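Local atomic coordinates of L-talarate/Galactarate Dehydratase (Salmonella typhimurium, PDB entry 2PP0), a protein that dehydrates L-talarate and galactarate to 5-keto-4-deoxy-D-glucarate with the help of magnesium, and also epimerizes L-talarate to galactarate. Residues B[222-227]-B[248-253]; B[272-277]-B[294-299]; B[162-167]-B[189-194]; B[205-210]-B[241-246]. All blocks are in the same frame, centred on the assembly; numbering follows the deposited sequence.

Interaction 1: B[222-227]-B[248-253]; sequences PLMVDA and LIWIEE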
# COMPACT_ATOMS: atom_id res chain seq x y z
N PRO B 222 23.61 20.88 4.99
CA PRO B 222 22.58 20.33 5.88
C PRO B 222 23.15 19.84 7.21
O PRO B 222 24.01 18.96 7.24
CB PRO B 222 21.98 19.20 5.05
CG PRO B 222 22.09 19.73 3.65
CD PRO B 222 23.51 20.27 3.65
N LEU B 223 22.65 20.41 8.30
CA LEU B 223 23.08 20.03 9.65
C LEU B 223 21.85 19.73 10.51
O LEU B 223 20.85 20.44 10.44
CB LEU B 223 23.90 21.15 10.28
CG LEU B 223 24.38 20.94 11.72
CD1 LEU B 223 25.21 19.66 11.83
CD2 LEU B 223 25.21 22.14 12.14
N MET B 224 21.94 18.67 11.30
CA MET B 224 20.83 18.29 12.16
C MET B 224 21.35 17.79 13.50
O MET B 224 22.54 17.47 13.62
CB MET B 224 19.98 17.20 11.47
CG MET B 224 20.76 16.15 10.67
SD MET B 224 20.91 16.44 8.87
CE MET B 224 22.38 17.07 8.76
N VAL B 225 20.49 17.76 14.52
CA VAL B 225 20.91 17.28 15.83
C VAL B 225 19.94 16.24 16.37
O VAL B 225 18.79 16.16 15.92
CB VAL B 225 21.06 18.43 16.86
CG1 VAL B 225 22.08 19.44 16.35
CG2 VAL B 225 19.72 19.09 17.13
N ASP B 226 20.41 15.46 17.33
CA ASP B 226 19.63 14.38 17.94
C ASP B 226 19.90 14.32 19.45
O ASP B 226 21.04 14.08 19.87
CB ASP B 226 20.03 13.06 17.27
CG ASP B 226 19.26 11.87 17.80
OD1 ASP B 226 18.40 12.05 18.68
OD2 ASP B 226 19.53 10.75 17.32
N ALA B 227 18.87 14.54 20.27
CA ALA B 227 19.02 14.52 21.73
C ALA B 227 18.73 13.16 22.35
O ALA B 227 18.93 12.96 23.55
CB ALA B 227 18.13 15.57 22.36
N LEU B 248 19.08 24.42 11.38
CA LEU B 248 19.11 22.96 11.31
C LEU B 248 17.99 22.37 10.45
O LEU B 248 16.91 22.94 10.32
CB LEU B 248 19.00 22.39 12.72
CG LEU B 248 20.08 22.80 13.72
CD1 LEU B 248 19.75 22.24 15.10
CD2 LEU B 248 21.43 22.29 13.25
N ILE B 249 18.27 21.21 9.86
CA ILE B 249 17.27 20.52 9.05
C ILE B 249 16.19 20.02 10.01
O ILE B 249 15.01 20.00 9.66
CB ILE B 249 17.88 19.31 8.30
CG1 ILE B 249 18.95 19.79 7.31
CG2 ILE B 249 16.79 18.54 7.57
CD1 ILE B 249 18.41 20.80 6.28
N TRP B 250 16.61 19.61 11.21
CA TRP B 250 15.66 19.15 12.22
C TRP B 250 16.30 18.93 13.59
O TRP B 250 17.53 18.89 13.72
CB TRP B 250 14.97 17.85 11.77
CG TRP B 250 15.82 16.59 11.81
CD1 TRP B 250 16.47 16.06 12.90
CD2 TRP B 250 16.06 15.68 10.73
NE1 TRP B 250 17.10 14.89 12.55
CE2 TRP B 250 16.87 14.63 11.23
CE3 TRP B 250 15.68 15.66 9.38
CZ2 TRP B 250 17.30 13.56 10.43
CZ3 TRP B 250 16.11 14.59 8.58
CH2 TRP B 250 16.91 13.56 9.11
N ILE B 251 15.46 18.82 14.61
CA ILE B 251 15.90 18.54 15.98
C ILE B 251 15.21 17.21 16.27
O ILE B 251 13.99 17.14 16.35
CB ILE B 251 15.41 19.61 16.99
CG1 ILE B 251 16.07 20.95 16.68
CG2 ILE B 251 15.76 19.17 18.41
CD1 ILE B 251 15.49 22.12 17.45
N GLU B 252 16.01 16.16 16.42
CA GLU B 252 15.47 14.83 16.64
C GLU B 252 15.36 14.41 18.09
O GLU B 252 16.21 14.75 18.92
CB GLU B 252 16.33 13.83 15.87
CG GLU B 252 15.87 12.38 15.93
CD GLU B 252 16.74 11.48 15.08
OE1 GLU B 252 17.48 12.02 14.23
OE2 GLU B 252 16.66 10.24 15.23
N GLU B 253 14.30 13.67 18.40
CA GLU B 253 14.07 13.17 19.75
C GLU B 253 14.46 14.11 20.88
O GLU B 253 15.31 13.78 21.71
CB GLU B 253 14.79 11.83 19.93
CG GLU B 253 14.17 10.70 19.14
CD GLU B 253 14.42 9.35 19.79
OE1 GLU B 253 15.60 8.93 19.85
OE2 GLU B 253 13.44 8.71 20.23

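Interaction 2: B[272-277]-B[294-299]; sequences TPIATG and ASDFVQ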
# COMPACT_ATOMS: atom_id res chain seq x y z
N THR B 272 12.04 25.49 13.34
CA THR B 272 12.90 24.37 13.01
C THR B 272 12.07 23.10 13.09
O THR B 272 11.27 22.93 14.02
CB THR B 272 14.07 24.22 14.00
OG1 THR B 272 14.87 25.41 13.98
CG2 THR B 272 14.93 23.02 13.64
N PRO B 273 12.22 22.20 12.12
CA PRO B 273 11.45 20.95 12.13
C PRO B 273 11.82 20.07 13.32
O PRO B 273 12.96 20.08 13.78
CB PRO B 273 11.82 20.31 10.80
CG PRO B 273 12.05 21.50 9.91
CD PRO B 273 12.87 22.40 10.81
N ILE B 274 10.84 19.32 13.81
CA ILE B 274 11.06 18.39 14.93
C ILE B 274 10.95 16.99 14.34
O ILE B 274 10.07 16.74 13.52
CB ILE B 274 9.99 18.57 16.03
CG1 ILE B 274 10.13 19.95 16.68
CG2 ILE B 274 10.13 17.46 17.09
CD1 ILE B 274 11.49 20.19 17.32
N ALA B 275 11.84 16.10 14.75
CA ALA B 275 11.83 14.73 14.25
C ALA B 275 11.81 13.72 15.39
O ALA B 275 12.39 13.96 16.44
CB ALA B 275 13.05 14.48 13.37
N THR B 276 11.15 12.58 15.17
CA THR B 276 11.10 11.54 16.19
C THR B 276 10.46 10.26 15.66
O THR B 276 9.87 10.25 14.57
CB THR B 276 10.32 12.00 17.44
OG1 THR B 276 10.50 11.04 18.49
CG2 THR B 276 8.83 12.12 17.13
N GLY B 277 10.60 9.18 16.43
CA GLY B 277 10.00 7.91 16.05
C GLY B 277 10.86 6.66 16.01
O GLY B 277 10.32 5.56 15.98
N ALA B 294 2.85 15.24 16.58
CA ALA B 294 4.11 15.25 17.33
C ALA B 294 5.34 15.76 16.58
O ALA B 294 6.19 16.42 17.18
CB ALA B 294 4.38 13.85 17.86
N SER B 295 5.45 15.46 15.29
CA SER B 295 6.63 15.87 14.56
C SER B 295 6.46 16.21 13.08
O SER B 295 5.50 15.79 12.43
CB SER B 295 7.71 14.79 14.69
OG SER B 295 7.25 13.56 14.15
N ASP B 296 7.43 16.97 12.56
CA ASP B 296 7.47 17.40 11.17
C ASP B 296 8.08 16.29 10.31
O ASP B 296 7.73 16.13 9.14
CB ASP B 296 8.30 18.68 11.07
CG ASP B 296 7.75 19.79 11.95
OD1 ASP B 296 6.66 20.30 11.64
OD2 ASP B 296 8.40 20.13 12.97
N PHE B 297 8.99 15.53 10.91
CA PHE B 297 9.64 14.39 10.25
C PHE B 297 9.27 13.14 11.04
O PHE B 297 9.38 13.12 12.27
CB PHE B 297 11.17 14.51 10.26
CG PHE B 297 11.73 15.43 9.21
CD1 PHE B 297 11.75 16.81 9.40
CD2 PHE B 297 12.26 14.92 8.03
CE1 PHE B 297 12.29 17.66 8.44
CE2 PHE B 297 12.81 15.76 7.06
CZ PHE B 297 12.82 17.13 7.26
N VAL B 298 8.82 12.11 10.34
CA VAL B 298 8.47 10.85 10.97
C VAL B 298 9.63 9.90 10.72
O VAL B 298 10.04 9.69 9.57
CB VAL B 298 7.17 10.27 10.38
CG1 VAL B 298 6.86 8.92 11.00
CG2 VAL B 298 6.02 11.24 10.64
N GLN B 299 10.17 9.32 11.79
CA GLN B 299 11.32 8.43 11.67
C GLN B 299 11.08 6.98 12.08
O GLN B 299 11.51 6.54 13.15
CB GLN B 299 12.48 9.00 12.48
CG GLN B 299 12.83 10.42 12.05
CD GLN B 299 13.90 11.04 12.91
OE1 GLN B 299 13.69 11.28 14.11
NE2 GLN B 299 15.06 11.30 12.31

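Interaction 3: B[162-167]-B[189-194]; sequences VQCYNT and NGIGGI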
# COMPACT_ATOMS: atom_id res chain seq x y z
N VAL B 162 18.67 8.84 -2.84
CA VAL B 162 18.14 9.55 -1.68
C VAL B 162 19.20 10.37 -0.94
O VAL B 162 20.32 9.90 -0.73
CB VAL B 162 17.51 8.55 -0.67
CG1 VAL B 162 16.94 9.30 0.53
CG2 VAL B 162 16.40 7.75 -1.35
N GLN B 163 18.84 11.60 -0.55
CA GLN B 163 19.75 12.47 0.20
C GLN B 163 20.21 11.66 1.40
O GLN B 163 19.40 11.01 2.05
CB GLN B 163 19.02 13.70 0.75
CG GLN B 163 18.39 14.62 -0.26
CD GLN B 163 17.62 15.74 0.43
OE1 GLN B 163 16.69 15.49 1.19
NE2 GLN B 163 18.03 16.97 0.17
N CYS B 164 21.50 11.72 1.72
CA CYS B 164 22.03 10.94 2.83
C CYS B 164 22.88 11.78 3.78
O CYS B 164 23.68 12.62 3.35
CB CYS B 164 22.86 9.78 2.25
SG CYS B 164 23.39 8.52 3.43
N TYR B 165 22.71 11.56 5.09
CA TYR B 165 23.48 12.27 6.10
C TYR B 165 24.19 11.22 6.96
O TYR B 165 23.75 10.08 7.05
CB TYR B 165 22.56 13.16 6.96
CG TYR B 165 21.68 12.43 7.95
CD1 TYR B 165 22.15 12.09 9.22
CD2 TYR B 165 20.37 12.06 7.61
CE1 TYR B 165 21.34 11.42 10.14
CE2 TYR B 165 19.55 11.39 8.52
CZ TYR B 165 20.04 11.07 9.78
OH TYR B 165 19.23 10.41 10.68
N ASN B 166 25.31 11.60 7.58
CA ASN B 166 26.02 10.64 8.42
C ASN B 166 25.78 10.88 9.91
O ASN B 166 25.66 12.03 10.35
CB ASN B 166 27.53 10.68 8.15
CG ASN B 166 28.32 9.86 9.16
OD1 ASN B 166 28.58 10.31 10.28
ND2 ASN B 166 28.69 8.65 8.78
N THR B 167 25.70 9.79 10.66
CA THR B 167 25.47 9.83 12.11
C THR B 167 26.67 9.27 12.87
O THR B 167 27.02 9.76 13.95
CB THR B 167 24.22 9.01 12.49
OG1 THR B 167 23.05 9.67 11.99
CG2 THR B 167 24.11 8.85 14.00
N ASN B 189 33.82 12.09 1.14
CA ASN B 189 33.26 10.87 0.55
C ASN B 189 31.89 11.10 -0.09
O ASN B 189 31.22 10.15 -0.48
CB ASN B 189 33.18 9.77 1.61
CG ASN B 189 34.54 9.18 1.94
OD1 ASN B 189 35.09 8.40 1.16
ND2 ASN B 189 35.09 9.55 3.09
N GLY B 190 31.49 12.36 -0.18
CA GLY B 190 30.22 12.69 -0.81
C GLY B 190 28.97 12.72 0.06
O GLY B 190 27.87 12.61 -0.47
N ILE B 191 29.13 12.87 1.37
CA ILE B 191 27.97 12.89 2.26
C ILE B 191 27.12 14.13 2.01
O ILE B 191 27.64 15.19 1.66
CB ILE B 191 28.41 12.86 3.75
CG1 ILE B 191 27.23 12.41 4.62
CG2 ILE B 191 28.88 14.24 4.19
CD1 ILE B 191 26.82 10.98 4.37
N GLY B 192 25.81 14.00 2.19
CA GLY B 192 24.91 15.12 1.96
C GLY B 192 24.44 15.85 3.21
O GLY B 192 23.73 16.85 3.11
N GLY B 193 24.84 15.36 4.38
CA GLY B 193 24.43 16.01 5.61
C GLY B 193 25.14 15.44 6.82
O GLY B 193 25.70 14.34 6.77
N ILE B 194 25.11 16.18 7.92
CA ILE B 194 25.77 15.76 9.15
C ILE B 194 24.85 15.91 10.36
O ILE B 194 24.26 16.96 10.56
CB ILE B 194 27.03 16.64 9.43
CG1 ILE B 194 28.10 16.37 8.37
CG2 ILE B 194 27.56 16.36 10.84
CD1 ILE B 194 28.62 14.94 8.36

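Interaction 4: B[205-210]-B[241-246]; sequences EDIRRL and RKMEQF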
# COMPACT_ATOMS: atom_id res chain seq x y z
N GLU B 205 28.29 22.54 26.58
CA GLU B 205 29.23 21.80 25.74
C GLU B 205 28.59 21.36 24.42
O GLU B 205 29.30 21.13 23.44
CB GLU B 205 29.77 20.59 26.50
CG GLU B 205 30.95 19.88 25.83
CD GLU B 205 32.10 20.82 25.50
OE1 GLU B 205 32.41 21.71 26.33
OE2 GLU B 205 32.71 20.66 24.42
N ASP B 206 27.26 21.22 24.41
CA ASP B 206 26.55 20.82 23.20
C ASP B 206 26.46 22.00 22.23
O ASP B 206 26.61 21.84 21.02
CB ASP B 206 25.14 20.34 23.52
CG ASP B 206 25.10 18.88 23.92
OD1 ASP B 206 26.11 18.18 23.71
OD2 ASP B 206 24.05 18.44 24.44
N ILE B 207 26.21 23.19 22.78
CA ILE B 207 26.12 24.39 21.97
C ILE B 207 27.51 24.65 21.39
O ILE B 207 27.65 25.03 20.22
CB ILE B 207 25.68 25.61 22.81
CG1 ILE B 207 24.21 25.47 23.21
CG2 ILE B 207 25.92 26.91 22.03
CD1 ILE B 207 23.26 25.34 22.03
N ARG B 208 28.53 24.43 22.21
CA ARG B 208 29.91 24.63 21.81
C ARG B 208 30.26 23.74 20.62
O ARG B 208 30.78 24.22 19.61
CB ARG B 208 30.84 24.31 22.98
CG ARG B 208 32.32 24.31 22.62
CD ARG B 208 33.19 24.11 23.84
NE ARG B 208 34.60 24.04 23.47
CZ ARG B 208 35.19 22.96 22.96
NH1 ARG B 208 34.49 21.85 22.75
NH2 ARG B 208 36.47 23.00 22.64
N ARG B 209 29.98 22.45 20.74
CA ARG B 209 30.26 21.51 19.67
C ARG B 209 29.45 21.85 18.42
O ARG B 209 29.98 21.84 17.31
CB ARG B 209 29.97 20.08 20.13
CG ARG B 209 30.93 19.58 21.20
CD ARG B 209 30.32 18.51 22.08
NE ARG B 209 30.08 17.24 21.40
CZ ARG B 209 31.04 16.44 20.94
NH1 ARG B 209 32.32 16.78 21.08
NH2 ARG B 209 30.73 15.29 20.35
N LEU B 210 28.17 22.16 18.61
CA LEU B 210 27.29 22.49 17.49
C LEU B 210 27.77 23.74 16.75
O LEU B 210 27.72 23.80 15.52
CB LEU B 210 25.85 22.69 17.98
CG LEU B 210 24.76 22.94 16.92
CD1 LEU B 210 24.74 21.81 15.90
CD2 LEU B 210 23.40 23.05 17.60
N ARG B 241 15.10 27.29 21.10
CA ARG B 241 15.13 28.71 20.77
C ARG B 241 16.56 29.10 20.39
O ARG B 241 16.78 29.82 19.41
CB ARG B 241 14.71 29.56 21.97
CG ARG B 241 13.31 29.30 22.52
CD ARG B 241 12.23 29.68 21.54
NE ARG B 241 10.93 29.76 22.20
CZ ARG B 241 9.77 29.83 21.57
NH1 ARG B 241 9.73 29.81 20.24
NH2 ARG B 241 8.64 29.90 22.26
N LYS B 242 17.51 28.62 21.18
CA LYS B 242 18.92 28.90 21.00
C LYS B 242 19.50 28.29 19.72
O LYS B 242 20.47 28.81 19.17
CB LYS B 242 19.70 28.39 22.21
CG LYS B 242 21.17 28.78 22.24
CD LYS B 242 21.34 30.26 22.52
CE LYS B 242 22.81 30.67 22.47
NZ LYS B 242 23.65 29.83 23.37
N MET B 243 18.91 27.19 19.26
CA MET B 243 19.41 26.53 18.06
C MET B 243 18.78 27.01 16.76
O MET B 243 19.22 26.62 15.68
CB MET B 243 19.20 25.01 18.18
CG MET B 243 20.10 24.34 19.20
SD MET B 243 19.82 22.57 19.32
CE MET B 243 21.20 22.10 20.22
N GLU B 244 17.76 27.86 16.85
CA GLU B 244 17.09 28.35 15.64
C GLU B 244 18.04 29.09 14.71
O GLU B 244 17.79 29.21 13.51
CB GLU B 244 15.91 29.27 16.02
CG GLU B 244 14.74 28.53 16.66
CD GLU B 244 13.50 28.52 15.78
OE1 GLU B 244 12.68 29.45 15.90
OE2 GLU B 244 13.34 27.58 14.97
N GLN B 245 19.15 29.58 15.26
CA GLN B 245 20.14 30.32 14.49
C GLN B 245 20.99 29.44 13.58
O GLN B 245 21.55 29.92 12.58
CB GLN B 245 21.05 31.11 15.43
CG GLN B 245 21.83 30.24 16.40
CD GLN B 245 22.53 31.05 17.48
OE1 GLN B 245 23.36 31.92 17.19
NE2 GLN B 245 22.20 30.77 18.74
N PHE B 246 21.10 28.16 13.91
CA PHE B 246 21.90 27.23 13.11
C PHE B 246 21.18 26.73 11.85
O PHE B 246 21.78 26.02 11.04
CB PHE B 246 22.33 26.05 13.98
CG PHE B 246 23.16 26.44 15.18
CD1 PHE B 246 24.43 27.00 15.02
CD2 PHE B 246 22.67 26.26 16.47
CE1 PHE B 246 25.20 27.37 16.12
CE2 PHE B 246 23.43 26.63 17.59
CZ PHE B 246 24.70 27.19 17.41

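Interaction 1: B[222-227]-B[248-253]
Leu248 fits its two methyls against Leu223 and Val225, alternate residues of strand 223-226, one side of a parallel beta-alpha-beta unit in the TIM-like barrel of the enolase superfamily. Its CD2 lies beside Leu223, 3.6 Å from Leu223 CG, while Leu248 CD1 rides across both methyls of Val225 and comes 3.7 Å from Val225 CG2. With chi1 at -58°, Val225 turns CG2 between its backbone N and carbonyl carbon, where that methyl also meets Ile251. Val225 and Ile251 form the outward face, and Leu210 of helix 203-217 closes over Val225. At the start of the segment, Pro222 CB packs on Ile249 CG1. Met224, bent at chi2 and chi3, lies over the Trp250 ring: its CB rests 3.9 Å from the centroid of the five-membered ring, and SD stands at a greater distance above the six-membered one. Alternating N-H and carbonyl groups join the backbones, among them Glu252 N to Val225 O at 2.8 Å. On the other face the magnesium ligands Asp226 and Glu252 stack their carboxylates, with planes 11° apart. Lys197 forms a salt bridge with Asp226 and Lys195 one with Glu252, probably easing the repulsion where Asp226 OD2 lies 3.6 Å from Glu252 OE2.

Interaction 2: B[272-277]-B[294-299]
The Phe297 ring presents an edge to Pro273, whose CB lies in the ring plane, 3.6 Å from Phe297 CE1. Ala275 CB approaches the ring obliquely and makes its closest apolar contact with Phe297 CB. Phe297, Pro273 and Ala275 join two adjacent parallel strands of the TIM-like barrel, 274-276 and 297-298, linked by helix 283-291 in a beta-alpha-beta unit. From outside the two segments, the Trp250 ring meets the phenyl at about 55°. The second flat group is the Asp296 carboxylate. A chi1 of -57° sets its CG beside its own backbone N and anti to the carbonyl carbon, and OD2 then takes the Ile274 N-H on its anti lone pair at 2.7 Å. The same isoleucine is gripped at its carbonyl, because Ile274 O accepts from both Asp296 N and Phe297 N. The pairing continues with Gln299 N to Thr276 O, 2.9 Å apart. Nearby, Ser295 OG reaches forward to donate to Phe297 O within its own segment, and Ser295 CB and OG meet Thr276 CG2. Gln299 belongs to the second shell of the metal site: its NE2 bonds to the magnesium ligand Glu252, and the other end of the amide lies over the neighbouring strand, with Gln299 OE1 3.3 Å from Ala275 CB.

Interaction 3: B[162-167]-B[189-194]
Gly192 N donates to Cys164 O at 2.8 Å, nearly along the C=O axis, although the bend at the hydrogen (132°) marks it as less than straight. The companion bond is straighter at the hydrogen, though its donor lies above the carbonyl plane: Asn166 N reaches Gly193 O at 2.9 Å. Between these two bonds the chains come very close, and Tyr165 CA lies 3.1 Å from Gly193 O. Gly192 and Gly193 run close against the strand, with Tyr165 CB 3.4 Å from Gly193 O. Packing outside this polar centre is supplied by Ile191. Its CG1 stands opposite its backbone N (chi1 -161°), which carries CD1 over the strand to 3.6 Å from Asn166 N and 3.9 Å from Asn166 CB. Tyr12 of the second subunit packs on both Ile191 and Asn166. The Tyr165 ring leads away from the contact, and its hydroxyl bonds to the substrate-binding Lys195. One residue before Ile191, Gly190 is the C-prime residue of a Schellman motif ending helix 176-188. Strand 161-166, this helix and strand 194-197 make up the first beta-alpha-beta crossover of the (beta/alpha)7-beta barrel of the mandelate racemase family.

Interaction 4: B[205-210]-B[241-246]
Leu210 reaches from helix 203-217 to segment 241-246, which includes the last turn of helix 233-243 in the same subunit; both helices belong to the outer layer of the TIM-like barrel. The contact consists of side-chain packing. Leu210 holds CG trans to its backbone N (chi1 -176°), which carries the isobutyl group toward Met243 and Phe246. Leu210 CD2 enters a notch with Met243 on one side and Phe246 on the other: it is 3.6 Å from Met243 CE and 3.5 Å from Phe246 CD2. Met243 can supply its wall because the chain is stretched out beyond CG, so that CG, SD and CE all pass along the same leucine methyl and CE goes on to touch Ile207 CD1. Phe246 turns a ring face to the helix. Leu210 CG lies over that face as a CH-pi contact, 4.0 Å from the centroid but displaced toward the rim. Beyond Met243, Ile207 crosses Lys242 obliquely. The lysine bends at chi2 and again at chi4, bringing Lys242 CG to 4.0 Å from Ile207 CD1 and NZ back to Ile207 CG2. On their inner side Leu210 and Met243 both rest on Val225 of strand 223-226, joining the helical layer to the barrel wall. The phenyl is sandwiched: Gln245 CG covers the face opposite Leu210. Gln245 is held in this fold by its own amide, whose NE2 donates to Lys242 O at 2.6 Å, almost straight at 176° and in the carbonyl plane.

Interactions 1 and 2 continue one parallel sheet, their centres 9 Å apart: Ile251 O meets Ala275 N at 2.9 Å, and Glu253 N meets Ala275 O at 2.7 Å. Interaction 3 extends it the other way, with Met224 N 3.0 Å from Ile194 O. Interaction 4 backs the outside of interaction 1, placing Leu210 CD1 3.6 Å from Val225 CG1, and reaches interaction 2 where Glu244 OE2 lies 2.8 Å from Thr272 OG1. The active site gathers at the barrel mouth: interaction 1 brings the magnesium ligands Asp226 and Glu252, while interactions 2 and 3 contribute Gln299 and Tyr165, which bond to Glu252 and Lys195 respectively. Interaction 4 stays at the periphery, its Met243 side chain about 10 Å from that of Asp226.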